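Local coordinates for Non-structural protein 2 (Infectious bronchitis virus, PDB 7F52), which is a gammacoronavirus non-structural protein, presumably cut from the viral replicase polyprotein, whose molecular role is not firmly established, at residues G309-L314 and C365-C370; V369-G374 and H412-A417; D381-A386 and F407-H412; A387-F392 and A442-E447; D448-L453 and C478-Q483. All coordinates share one frame; numbering follows the deposited sequence.

Contact 1 (G309-L314 and C365-C370); sequences GMRNDL and CERVVC
Asp313 and Arg367 illustrate how a carboxylate can tie a turn to a strand. Arg367 reaches it with a chain extended from CG to NE, and both NE and NH2 donate to the same oxygen, Asp313 OD2, NH2 at 3.1 Å. The fork is uneven: NH2 arrives nearly along the C-O axis, whereas NE comes from above the carboxylate plane. Arg311, bent at its third torsion, takes the same carboxylate side-on and in plane, NE to OD1 at 3.0 Å and NH2 to OD2, both on syn lone pairs. OD2 thus accepts three N-H groups, and the two guanidinium groups, planes 60° apart, converge on one carboxylate, which probably eases the repulsion between them.

This close charged grip is made by partly exposed residues; Arg311 also forms a cation-pi contact with Trp330. The apolar side is buried but looser. There Leu314 CD1 packs on the aliphatic Arg367 CG at 4.0 Å, and Leu314 CG comes within 4.4 Å of Cys365 CB, with Phe348 touching both residues. Next along the chain, Thr315 begins an antiparallel strand that pairs with 357-371. Together these features make a salt-bridge network on the connection between two strands of a mixed beta sheet.

Contact 2 (V369-G374 and H412-A417); sequences VCLSDG and HKFVYA
Val369 and Cys370 lie beside Phe414 and Val415 as a parallel beta pair, joining strand 357-371 to strand 412-415 after an excursion through two helices and a tight hairpin. The hydrogen bonds show the zigzag of parallel pairing: Val369 N donates to Lys413 O (2.8 Å), Val415 N to Val369 O (3.0 Å) and Leu371 N to Val415 O (2.9 Å). Two of these acceptors have a second, weaker partner, since Phe414 CA-H points at Val369 O and Cys370 CA-H at Val415 O.

The intervening backbone groups are met from elsewhere. Cys370 bonds to Phe424 and Leu426 on the neighbouring strand, Lys413 to Arg367, and Phe414 to Phe407. Beyond the pair, a type I turn carries Gly374 N back to Leu371 O, and Asp373 OD2 receives Lys428 N. His412 is held at both ring nitrogens, by a bond from ND1 to Leu410 O and a weak one between NE2 and Arg367 NH1.

Val369 and Phe414 run alongside each other on one sheet face, Val369 CB 3.7 Å from Phe414 CD1. The Phe414 ring also meets Leu371, whose isobutyl group continues toward Tyr416. With its CG anti to the carbonyl carbon (chi1 -62°), the tyrosine brings its ring back beside Leu371, with Gly374 CA at the ring edge and Tyr416 CE1 3.9 Å from Leu371 CD1.

Contact 3 (D381-A386 and F407-H412); sequences DGLILA and FKFLGH
Helix 381-386 passes strand 407-409 at 49°, with 11.9 Å between the axes, so that Leu383 and Ala386 face Phe409 across a gap that large side chains must bridge. Past the strand the chain reverses in a type I' turn from Phe409 to His412. Leu410 and Gly411 both adopt positive phi, and Phe409 and His412 exchange two backbone hydrogen bonds, giving a tight two-residue hairpin.

Phe409 does most of the bridging. Its CG lies anti to the backbone N (chi1 178°), which sends the ring out toward the helix. Leu383 CD2 rests 3.8 Å from Phe409 CE2, while Ala386 CB sits at the ring's edge, 4.0 Å from the same carbon. Leu410 flanks this ring as well: its CG stands 3.7 Å above the Phe409 plane, over the centre, and its CD1 runs on to Ala386 CB at 4.0 Å. Farther back along the strand, Leu383 CD1 touches the edge of the Phe407 ring at CZ.

Phe392 and Phe439 complete the aromatic cluster through edge-to-face contacts with Phe409. The side chains that meet are all apolar, though the Leu383 carbonyl O also lies 3.6 Å from Phe409 CZ. Cohesion of this helix-hairpin interface therefore probably rests mainly on burial of apolar surface, with no directional bond between the two segments.

Contact 4 (A387-F392 and A442-E447); sequences AIYSSF and ARVKVE
Tyr389 carries this contact, lying along the backbone of Arg443 to Lys445, and its interactions sort into three kinds. The first is aromatic ring against backbone. With CG anti to the carbonyl carbon (chi1 -76°), the phenol leaves the helix and presents one face to the passing chain: Lys445 N stands 3.8 Å above the ring plane, over its centre. Arg443 O approaches Tyr389 CD1 obliquely, and Lys445 O lies 3.5 Å from Tyr389 CE2. Phe460 meets the same ring from helix 455-467.

Contact between side chains is the second kind. CG2 of the buried Val444 reaches Tyr389 CB at 4.0 Å, and Leu436 and Phe439 touch Val444 from outside the contact. Lys445 crosses the tyrosine at about a right angle, its CB 3.9 Å from Tyr389 OH.

The third kind is polar and more exposed. Ser390 OG sits beside the Val444 CG2 methyl, but its hydrogen bond goes to Ala386 O within the helix. Arg443, bent at its third torsion, lays its guanidinium over the last turn, with Ser390 CA 3.6 Å above the plane and Tyr389 O on the same face. Arg443 NH2 comes within 3.3 Å of Ser390 O; a positive charge here would suit the carbonyl-rich end of a helix. Loop 442-447 thus packs beside the last helical turn, against Tyr389 and Ser390, just before Ser391 turns to positive phi (59°) and closes the helix in a Schellman motif.

Contact 5 (D448-L453 and C478-Q483); sequences DVWSSL and CFCKAQ
An Asx motif shapes the loop that brings Trp450 and Ser451 against Phe479 at the start of helix 478-491. Asp448 OD1 accepts the backbone N of Ser451 at 2.8 Å on its syn lone pair, in a nearly straight bond (173°). The other carboxylate oxygen, OD2, takes the Ser451 hydroxyl from above its plane. Two bonds from a single aspartate together probably hold the curl of the loop from Asp448 to Ser451.

Trp450 supplies the buried half. Its CB lies 3.8 Å from Cys480 SG and 4.2 Å from Phe479 CB. CG is set between the backbone N and the carbonyl carbon (chi1 55°), a torsion that leads the indole off toward Ile432 and Leu436 of helix 432-439, as well as Leu385. The cysteine sulfur also lies 5.3 Å from the centroid of the indole five-membered ring, an oblique sulfur-aromatic contact.

Phe479 is the more exposed partner. Trp450 O and Ser451 CA both meet its ring at the edge, near the ring plane, and Ser451 CB approaches CD2 at 3.7 Å. One turn on, Gln483 lies along Val449 to Leu453, but the orientation of its amide is doubtful in the model. The whole is a loop-to-helix packing, with an Asx motif curling the link between helices 432-439 and 455-467 against the first turn of helix 478-491.

In the fold
Contacts 1 and 2 are neighbours on strand 357-371 and share Val369 and Cys370, yet one relies on a partly exposed charge network and the other on backbone pairing. Contact 3, mostly buried, lies inside the chain loop that contact 2 closes. It joins this sheet's edge to helix 377-390, and the salt bridge from Glu366 to Lys408 ties it back to contact 1. Contact 4 uses the end of the same helix but sits at the surface, where flat groups lie on backbone. Contact 5 follows directly in sequence and is partly buried; Leu385 on Trp450 connects it to the helix of contact 3. Chemistry thus shifts from sheet bonding to helix-and-loop packing.

Contact 1 (G309-L314 and C365-C370)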
# COMPACT_ATOMS: atom_id res chain seq x y z
N GLY A 309 22.25 7.94 -0.16
CA GLY A 309 23.48 7.86 -0.92
C GLY A 309 23.98 6.43 -1.00
O GLY A 309 23.41 5.53 -0.38
N MET A 310 25.02 6.22 -1.79
CA MET A 310 25.74 4.96 -1.81
C MET A 310 26.76 4.90 -0.65
O MET A 310 27.42 5.90 -0.37
CB MET A 310 26.43 4.81 -3.17
CG MET A 310 27.02 3.42 -3.44
SD MET A 310 25.86 2.33 -4.29
CE MET A 310 26.39 2.51 -6.00
N ARG A 311 26.86 3.77 0.05
CA ARG A 311 28.01 3.52 0.94
C ARG A 311 28.68 2.20 0.65
O ARG A 311 27.99 1.19 0.48
CB ARG A 311 27.63 3.22 2.39
CG ARG A 311 26.40 3.85 2.93
CD ARG A 311 25.92 3.07 4.15
NE ARG A 311 26.86 3.18 5.27
CZ ARG A 311 26.59 3.79 6.42
NH1 ARG A 311 25.39 4.34 6.62
NH2 ARG A 311 27.50 3.85 7.38
N ASN A 312 30.01 2.19 0.60
CA ASN A 312 30.72 0.92 0.57
C ASN A 312 31.53 0.47 1.79
O ASN A 312 32.49 -0.28 1.65
CB ASN A 312 31.59 1.02 -0.69
CG ASN A 312 32.70 2.06 -0.57
OD1 ASN A 312 32.76 2.84 0.39
ND2 ASN A 312 33.59 2.07 -1.57
N ASP A 313 31.12 0.90 2.98
CA ASP A 313 31.76 0.48 4.22
C ASP A 313 31.14 -0.76 4.89
O ASP A 313 31.54 -1.15 5.98
CB ASP A 313 31.78 1.65 5.22
CG ASP A 313 30.40 2.23 5.47
OD1 ASP A 313 29.50 2.03 4.62
OD2 ASP A 313 30.22 2.92 6.51
N LEU A 314 30.17 -1.40 4.26
CA LEU A 314 29.45 -2.48 4.91
C LEU A 314 29.79 -3.85 4.32
O LEU A 314 30.01 -3.97 3.12
CB LEU A 314 27.95 -2.23 4.80
CG LEU A 314 27.28 -1.53 5.98
CD1 LEU A 314 28.22 -0.51 6.60
CD2 LEU A 314 26.00 -0.87 5.52
N CYS A 365 24.46 -7.11 8.68
CA CYS A 365 25.68 -6.52 8.13
C CYS A 365 26.68 -6.22 9.23
O CYS A 365 26.31 -5.99 10.38
CB CYS A 365 25.37 -5.24 7.35
SG CYS A 365 24.64 -5.53 5.72
N GLU A 366 27.95 -6.23 8.88
CA GLU A 366 28.92 -5.73 9.83
C GLU A 366 29.91 -4.82 9.10
O GLU A 366 30.02 -4.83 7.87
CB GLU A 366 29.65 -6.88 10.53
CG GLU A 366 30.81 -7.42 9.75
CD GLU A 366 31.38 -8.70 10.31
OE1 GLU A 366 31.06 -9.03 11.49
OE2 GLU A 366 32.13 -9.37 9.56
N ARG A 367 30.63 -4.03 9.89
CA ARG A 367 31.53 -3.02 9.37
C ARG A 367 32.96 -3.39 9.80
O ARG A 367 33.28 -3.43 11.00
CB ARG A 367 31.10 -1.67 9.93
CG ARG A 367 31.36 -0.47 9.10
CD ARG A 367 31.15 0.70 10.03
NE ARG A 367 30.90 1.96 9.37
CZ ARG A 367 30.54 3.07 10.01
NH1 ARG A 367 30.38 3.05 11.33
NH2 ARG A 367 30.31 4.18 9.33
N VAL A 368 33.83 -3.67 8.84
CA VAL A 368 35.13 -4.18 9.17
C VAL A 368 36.18 -3.08 9.22
O VAL A 368 36.44 -2.38 8.23
CB VAL A 368 35.59 -5.27 8.19
CG1 VAL A 368 36.95 -5.81 8.63
CG2 VAL A 368 34.56 -6.39 8.08
N VAL A 369 36.80 -2.96 10.39
CA VAL A 369 37.82 -1.94 10.67
C VAL A 369 39.21 -2.54 10.88
O VAL A 369 39.41 -3.44 11.72
CB VAL A 369 37.45 -1.16 11.92
CG1 VAL A 369 38.39 0.02 12.09
CG2 VAL A 369 36.00 -0.69 11.82
N CYS A 370 40.18 -2.05 10.12
CA CYS A 370 41.55 -2.53 10.25
C CYS A 370 42.36 -1.72 11.28
O CYS A 370 42.54 -0.52 11.10
CB CYS A 370 42.24 -2.50 8.90
SG CYS A 370 43.98 -2.94 9.02

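Contact 2 (V369-G374 and H412-A417)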
# COMPACT_ATOMS: atom_id res chain seq x y z
N VAL A 369 36.80 -2.96 10.39
CA VAL A 369 37.82 -1.94 10.67
C VAL A 369 39.21 -2.54 10.88
O VAL A 369 39.41 -3.44 11.72
CB VAL A 369 37.45 -1.16 11.92
CG1 VAL A 369 38.39 0.02 12.09
CG2 VAL A 369 36.00 -0.69 11.82
N CYS A 370 40.18 -2.05 10.12
CA CYS A 370 41.55 -2.53 10.25
C CYS A 370 42.36 -1.72 11.28
O CYS A 370 42.54 -0.52 11.10
CB CYS A 370 42.24 -2.50 8.90
SG CYS A 370 43.98 -2.94 9.02
N LEU A 371 42.83 -2.37 12.35
CA LEU A 371 43.73 -1.71 13.31
C LEU A 371 45.19 -1.78 12.87
O LEU A 371 45.95 -2.62 13.35
CB LEU A 371 43.61 -2.35 14.70
CG LEU A 371 42.19 -2.25 15.26
CD1 LEU A 371 42.03 -3.05 16.55
CD2 LEU A 371 41.82 -0.79 15.47
N SER A 372 45.57 -0.88 11.98
CA SER A 372 46.89 -0.89 11.36
C SER A 372 48.09 -0.81 12.32
O SER A 372 49.16 -1.34 12.04
CB SER A 372 46.98 0.25 10.35
OG SER A 372 48.00 -0.02 9.40
N ASP A 373 47.91 -0.14 13.45
CA ASP A 373 49.01 0.01 14.39
C ASP A 373 48.69 -0.66 15.71
O ASP A 373 49.16 -0.26 16.78
CB ASP A 373 49.33 1.50 14.57
CG ASP A 373 49.96 2.11 13.33
OD1 ASP A 373 50.86 1.45 12.75
OD2 ASP A 373 49.57 3.24 12.94
N GLY A 374 47.86 -1.69 15.63
CA GLY A 374 47.47 -2.44 16.81
C GLY A 374 46.46 -1.70 17.67
O GLY A 374 45.95 -0.66 17.28
N HIS A 412 30.87 -4.12 14.70
CA HIS A 412 32.06 -3.99 13.91
C HIS A 412 32.90 -5.22 14.08
O HIS A 412 32.87 -5.88 15.13
CB HIS A 412 32.83 -2.73 14.29
CG HIS A 412 32.08 -1.46 14.00
ND1 HIS A 412 31.06 -0.99 14.81
CD2 HIS A 412 32.18 -0.57 12.98
CE1 HIS A 412 30.58 0.13 14.30
NE2 HIS A 412 31.24 0.40 13.19
N LYS A 413 33.63 -5.57 13.03
CA LYS A 413 34.66 -6.58 13.16
C LYS A 413 36.02 -5.88 13.10
O LYS A 413 36.30 -5.15 12.14
CB LYS A 413 34.55 -7.65 12.07
CG LYS A 413 35.27 -8.91 12.48
CD LYS A 413 35.95 -9.57 11.30
CE LYS A 413 35.53 -11.01 11.14
NZ LYS A 413 35.78 -11.44 9.73
N PHE A 414 36.85 -6.09 14.12
CA PHE A 414 38.22 -5.53 14.13
C PHE A 414 39.26 -6.56 13.71
O PHE A 414 39.35 -7.65 14.28
CB PHE A 414 38.56 -4.96 15.51
CG PHE A 414 37.73 -3.77 15.87
CD1 PHE A 414 38.02 -2.52 15.32
CD2 PHE A 414 36.64 -3.90 16.71
CE1 PHE A 414 37.22 -1.41 15.62
CE2 PHE A 414 35.83 -2.81 17.00
CZ PHE A 414 36.13 -1.55 16.46
N VAL A 415 40.02 -6.22 12.68
CA VAL A 415 41.09 -7.07 12.17
C VAL A 415 42.42 -6.35 12.03
O VAL A 415 42.47 -5.16 11.66
CB VAL A 415 40.83 -7.49 10.68
CG1 VAL A 415 39.59 -8.35 10.58
CG2 VAL A 415 40.69 -6.27 9.78
N TYR A 416 43.52 -7.09 12.15
CA TYR A 416 44.86 -6.46 12.12
C TYR A 416 45.54 -6.53 10.75
O TYR A 416 46.32 -5.63 10.48
CB TYR A 416 45.73 -7.08 13.20
CG TYR A 416 45.21 -6.87 14.60
CD1 TYR A 416 45.50 -5.71 15.29
CD2 TYR A 416 44.43 -7.82 15.21
CE1 TYR A 416 45.02 -5.51 16.57
CE2 TYR A 416 43.95 -7.64 16.49
CZ TYR A 416 44.25 -6.48 17.18
OH TYR A 416 43.77 -6.29 18.43
N ALA A 417 45.28 -7.55 9.95
CA ALA A 417 45.94 -7.70 8.63
C ALA A 417 45.40 -6.58 7.74
O ALA A 417 44.29 -6.14 8.02
CB ALA A 417 45.81 -9.11 8.14

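Contact 3 (D381-A386 and F407-H412)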
# COMPACT_ATOMS: atom_id res chain seq x y z
N ASP A 381 41.04 3.03 24.89
CA ASP A 381 40.17 3.77 25.80
C ASP A 381 38.85 4.23 25.16
O ASP A 381 37.81 4.31 25.82
CB ASP A 381 40.94 4.96 26.39
CG ASP A 381 41.93 4.52 27.46
OD1 ASP A 381 42.19 3.30 27.52
OD2 ASP A 381 42.45 5.37 28.24
N GLY A 382 38.85 4.51 23.86
CA GLY A 382 37.58 4.76 23.22
C GLY A 382 36.71 3.52 23.06
O GLY A 382 35.46 3.61 23.14
N LEU A 383 37.33 2.36 22.82
CA LEU A 383 36.56 1.12 22.75
C LEU A 383 35.93 0.93 24.12
O LEU A 383 34.74 0.61 24.23
CB LEU A 383 37.42 -0.09 22.34
CG LEU A 383 37.83 -0.14 20.87
CD1 LEU A 383 38.89 -1.21 20.60
CD2 LEU A 383 36.61 -0.33 19.95
N ILE A 384 36.73 1.15 25.17
CA ILE A 384 36.24 1.02 26.54
C ILE A 384 35.12 2.03 26.79
O ILE A 384 34.12 1.72 27.45
CB ILE A 384 37.36 1.22 27.59
CG1 ILE A 384 38.35 0.07 27.55
CG2 ILE A 384 36.79 1.37 29.00
CD1 ILE A 384 39.38 0.16 28.67
N LEU A 385 35.27 3.23 26.24
CA LEU A 385 34.21 4.22 26.38
C LEU A 385 32.95 3.71 25.68
O LEU A 385 31.86 3.68 26.28
CB LEU A 385 34.65 5.59 25.85
CG LEU A 385 35.68 6.35 26.73
CD1 LEU A 385 36.18 7.60 26.05
CD2 LEU A 385 35.15 6.70 28.12
N ALA A 386 33.09 3.25 24.44
CA ALA A 386 31.93 2.68 23.71
C ALA A 386 31.27 1.54 24.52
O ALA A 386 30.05 1.49 24.63
CB ALA A 386 32.35 2.19 22.33
N PHE A 407 37.97 -9.71 16.33
CA PHE A 407 36.88 -9.79 17.31
C PHE A 407 35.69 -8.97 16.81
O PHE A 407 35.83 -8.13 15.92
CB PHE A 407 37.39 -9.43 18.74
CG PHE A 407 37.85 -7.99 18.91
CD1 PHE A 407 39.15 -7.61 18.59
CD2 PHE A 407 36.98 -7.01 19.41
CE1 PHE A 407 39.59 -6.29 18.75
CE2 PHE A 407 37.42 -5.68 19.58
CZ PHE A 407 38.73 -5.32 19.24
N LYS A 408 34.52 -9.23 17.39
CA LYS A 408 33.30 -8.53 17.02
C LYS A 408 32.94 -7.69 18.23
O LYS A 408 33.04 -8.14 19.38
CB LYS A 408 32.14 -9.48 16.62
CG LYS A 408 32.16 -9.90 15.14
CD LYS A 408 31.52 -11.28 14.82
CE LYS A 408 29.98 -11.27 14.79
NZ LYS A 408 29.38 -10.47 13.63
N PHE A 409 32.53 -6.46 17.96
CA PHE A 409 32.19 -5.52 19.02
C PHE A 409 31.22 -4.46 18.48
O PHE A 409 31.57 -3.74 17.54
CB PHE A 409 33.47 -4.87 19.55
CG PHE A 409 33.24 -3.84 20.62
CD1 PHE A 409 32.81 -4.22 21.88
CD2 PHE A 409 33.46 -2.49 20.36
CE1 PHE A 409 32.60 -3.27 22.87
CE2 PHE A 409 33.25 -1.54 21.33
CZ PHE A 409 32.83 -1.93 22.60
N LEU A 410 30.01 -4.42 19.03
CA LEU A 410 29.01 -3.39 18.71
C LEU A 410 28.84 -3.13 17.22
O LEU A 410 28.71 -1.97 16.80
CB LEU A 410 29.37 -2.06 19.41
CG LEU A 410 29.44 -2.11 20.93
CD1 LEU A 410 29.79 -0.72 21.56
CD2 LEU A 410 28.11 -2.66 21.47
N GLY A 411 28.88 -4.18 16.43
CA GLY A 411 28.50 -4.07 15.03
C GLY A 411 29.70 -3.96 14.12
O GLY A 411 29.59 -3.75 12.91
N HIS A 412 30.87 -4.12 14.70
CA HIS A 412 32.06 -3.99 13.91
C HIS A 412 32.90 -5.22 14.08
O HIS A 412 32.87 -5.88 15.13
CB HIS A 412 32.83 -2.73 14.29
CG HIS A 412 32.08 -1.46 14.00
ND1 HIS A 412 31.06 -0.99 14.81
CD2 HIS A 412 32.18 -0.57 12.98
CE1 HIS A 412 30.58 0.13 14.30
NE2 HIS A 412 31.24 0.40 13.19

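Contact 4 (A387-F392 and A442-E447)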
# COMPACT_ATOMS: atom_id res chain seq x y z
N ALA A 387 32.07 0.68 25.13
CA ALA A 387 31.54 -0.37 26.00
C ALA A 387 30.77 0.18 27.20
O ALA A 387 29.70 -0.35 27.56
CB ALA A 387 32.66 -1.28 26.48
N ILE A 388 31.29 1.23 27.85
CA ILE A 388 30.64 1.75 29.06
C ILE A 388 29.26 2.35 28.72
O ILE A 388 28.26 2.11 29.43
CB ILE A 388 31.50 2.81 29.75
CG1 ILE A 388 32.72 2.15 30.38
CG2 ILE A 388 30.70 3.53 30.83
CD1 ILE A 388 33.55 3.13 31.16
N TYR A 389 29.22 3.10 27.62
CA TYR A 389 27.98 3.69 27.16
C TYR A 389 26.95 2.61 26.78
O TYR A 389 25.74 2.79 26.98
CB TYR A 389 28.23 4.61 25.96
CG TYR A 389 28.85 5.96 26.24
CD1 TYR A 389 28.21 6.90 27.04
CD2 TYR A 389 30.06 6.33 25.64
CE1 TYR A 389 28.79 8.16 27.28
CE2 TYR A 389 30.64 7.57 25.86
CZ TYR A 389 30.00 8.49 26.68
OH TYR A 389 30.56 9.73 26.90
N SER A 390 27.42 1.51 26.20
CA SER A 390 26.53 0.52 25.62
C SER A 390 26.23 -0.61 26.61
O SER A 390 25.56 -1.58 26.25
CB SER A 390 27.13 -0.07 24.35
OG SER A 390 27.64 0.94 23.51
N SER A 391 26.74 -0.52 27.83
CA SER A 391 26.56 -1.61 28.79
C SER A 391 27.13 -2.96 28.31
O SER A 391 26.68 -4.03 28.74
CB SER A 391 25.08 -1.77 29.13
OG SER A 391 24.73 -0.96 30.24
N PHE A 392 28.12 -2.91 27.42
CA PHE A 392 28.95 -4.06 27.12
C PHE A 392 30.02 -4.32 28.21
O PHE A 392 30.61 -3.39 28.77
CB PHE A 392 29.62 -3.86 25.77
CG PHE A 392 30.18 -5.11 25.20
CD1 PHE A 392 31.48 -5.51 25.51
CD2 PHE A 392 29.40 -5.93 24.37
CE1 PHE A 392 32.00 -6.69 24.99
CE2 PHE A 392 29.91 -7.11 23.86
CZ PHE A 392 31.22 -7.49 24.17
N ALA A 442 22.44 7.02 20.11
CA ALA A 442 21.70 7.68 21.18
C ALA A 442 22.43 7.55 22.51
O ALA A 442 22.47 8.49 23.31
CB ALA A 442 20.31 7.11 21.30
N ARG A 443 23.02 6.38 22.74
CA ARG A 443 23.72 6.11 23.99
C ARG A 443 25.21 6.41 23.93
O ARG A 443 25.81 6.79 24.95
CB ARG A 443 23.51 4.64 24.39
CG ARG A 443 22.08 4.30 24.74
CD ARG A 443 22.00 2.95 25.43
NE ARG A 443 22.60 1.89 24.63
CZ ARG A 443 22.69 0.62 25.04
NH1 ARG A 443 22.21 0.29 26.23
NH2 ARG A 443 23.24 -0.30 24.27
N VAL A 444 25.82 6.25 22.76
CA VAL A 444 27.26 6.45 22.64
C VAL A 444 27.59 7.88 22.22
O VAL A 444 27.42 8.24 21.05
CB VAL A 444 27.90 5.44 21.64
CG1 VAL A 444 29.40 5.64 21.59
CG2 VAL A 444 27.58 4.02 22.06
N LYS A 445 28.04 8.68 23.18
CA LYS A 445 28.36 10.09 22.94
C LYS A 445 29.83 10.29 22.56
O LYS A 445 30.73 9.64 23.10
CB LYS A 445 28.02 10.92 24.18
CG LYS A 445 26.56 10.81 24.61
CD LYS A 445 25.66 11.29 23.48
CE LYS A 445 24.18 11.26 23.83
NZ LYS A 445 23.34 11.74 22.68
N VAL A 446 30.07 11.21 21.63
CA VAL A 446 31.43 11.49 21.17
C VAL A 446 32.09 12.60 21.98
O VAL A 446 33.31 12.78 21.91
CB VAL A 446 31.42 11.87 19.68
CG1 VAL A 446 32.83 11.79 19.09
CG2 VAL A 446 30.51 10.93 18.93
N GLU A 447 31.30 13.33 22.77
CA GLU A 447 31.81 14.49 23.50
C GLU A 447 33.04 14.22 24.37
O GLU A 447 33.04 13.31 25.20
CB GLU A 447 30.70 15.08 24.38
CG GLU A 447 30.00 14.10 25.31
CD GLU A 447 29.21 14.81 26.41
OE1 GLU A 447 29.22 16.06 26.44
OE2 GLU A 447 28.58 14.13 27.23

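Contact 5 (D448-L453 and C478-Q483)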
# COMPACT_ATOMS: atom_id res chain seq x y z
N ASP A 448 34.09 15.02 24.18
CA ASP A 448 35.32 14.93 24.98
C ASP A 448 35.01 15.04 26.47
O ASP A 448 34.46 16.02 26.95
CB ASP A 448 36.32 16.01 24.56
CG ASP A 448 37.72 15.78 25.13
OD1 ASP A 448 37.85 15.30 26.28
OD2 ASP A 448 38.70 16.08 24.41
N VAL A 449 35.38 14.00 27.20
CA VAL A 449 35.02 13.84 28.60
C VAL A 449 36.34 13.66 29.35
O VAL A 449 36.41 13.81 30.58
CB VAL A 449 33.82 12.83 28.77
CG1 VAL A 449 34.29 11.38 28.76
CG2 VAL A 449 32.99 13.12 30.02
N TRP A 450 37.39 13.35 28.59
CA TRP A 450 38.71 13.06 29.16
C TRP A 450 39.82 14.12 29.19
O TRP A 450 40.61 14.16 30.15
CB TRP A 450 39.19 11.86 28.33
CG TRP A 450 39.17 12.13 26.87
CD1 TRP A 450 40.19 12.60 26.11
CD2 TRP A 450 38.06 11.96 25.99
NE1 TRP A 450 39.79 12.75 24.81
CE2 TRP A 450 38.48 12.35 24.70
CE3 TRP A 450 36.74 11.49 26.15
CZ2 TRP A 450 37.64 12.30 23.58
CZ3 TRP A 450 35.89 11.45 25.03
CH2 TRP A 450 36.35 11.85 23.76
N SER A 451 39.90 14.96 28.15
CA SER A 451 41.09 15.80 27.93
C SER A 451 41.20 17.04 28.84
O SER A 451 42.26 17.67 28.93
CB SER A 451 41.17 16.22 26.46
OG SER A 451 40.16 17.16 26.14
N SER A 452 40.11 17.37 29.53
CA SER A 452 40.11 18.39 30.57
C SER A 452 39.38 17.94 31.84
O SER A 452 38.49 17.08 31.78
CB SER A 452 39.46 19.67 30.04
OG SER A 452 38.58 20.21 31.01
N LEU A 453 39.76 18.50 32.98
CA LEU A 453 39.03 18.24 34.21
C LEU A 453 37.88 19.23 34.34
O LEU A 453 38.09 20.44 34.36
CB LEU A 453 39.95 18.32 35.43
CG LEU A 453 39.24 18.05 36.76
CD1 LEU A 453 38.67 16.65 36.73
CD2 LEU A 453 40.18 18.24 37.97
N CYS A 478 46.67 8.63 29.09
CA CYS A 478 47.07 9.43 30.26
C CYS A 478 45.91 10.30 30.77
O CYS A 478 45.68 10.39 31.97
CB CYS A 478 48.26 10.32 29.90
SG CYS A 478 49.81 9.41 29.92
N PHE A 479 45.19 10.91 29.84
CA PHE A 479 44.00 11.68 30.16
C PHE A 479 42.97 10.89 31.01
O PHE A 479 42.43 11.41 31.99
CB PHE A 479 43.35 12.16 28.87
CG PHE A 479 44.27 12.95 27.99
CD1 PHE A 479 45.34 12.34 27.33
CD2 PHE A 479 44.07 14.31 27.81
CE1 PHE A 479 46.20 13.08 26.53
CE2 PHE A 479 44.92 15.05 27.00
CZ PHE A 479 45.98 14.44 26.36
N CYS A 480 42.71 9.63 30.64
CA CYS A 480 41.68 8.83 31.32
C CYS A 480 42.22 8.24 32.62
O CYS A 480 41.48 8.06 33.59
CB CYS A 480 41.16 7.72 30.40
SG CYS A 480 40.21 8.30 28.95
N LYS A 481 43.51 7.95 32.65
CA LYS A 481 44.14 7.60 33.91
C LYS A 481 44.05 8.78 34.89
O LYS A 481 43.85 8.60 36.09
CB LYS A 481 45.59 7.19 33.70
CG LYS A 481 45.76 5.83 33.06
CD LYS A 481 46.93 5.87 32.10
CE LYS A 481 47.89 4.72 32.28
NZ LYS A 481 49.03 4.95 31.36
N ALA A 482 44.19 9.99 34.36
CA ALA A 482 44.17 11.19 35.20
C ALA A 482 42.78 11.35 35.83
O ALA A 482 42.66 11.63 37.04
CB ALA A 482 44.56 12.41 34.41
N GLN A 483 41.74 11.11 35.03
CA GLN A 483 40.36 11.23 35.49
C GLN A 483 40.01 10.14 36.50
O GLN A 483 39.31 10.38 37.49
CB GLN A 483 39.40 11.19 34.29
CG GLN A 483 39.64 12.39 33.39
CD GLN A 483 38.52 13.40 33.41
OE1 GLN A 483 37.72 13.48 32.50
NE2 GLN A 483 38.40 14.10 34.51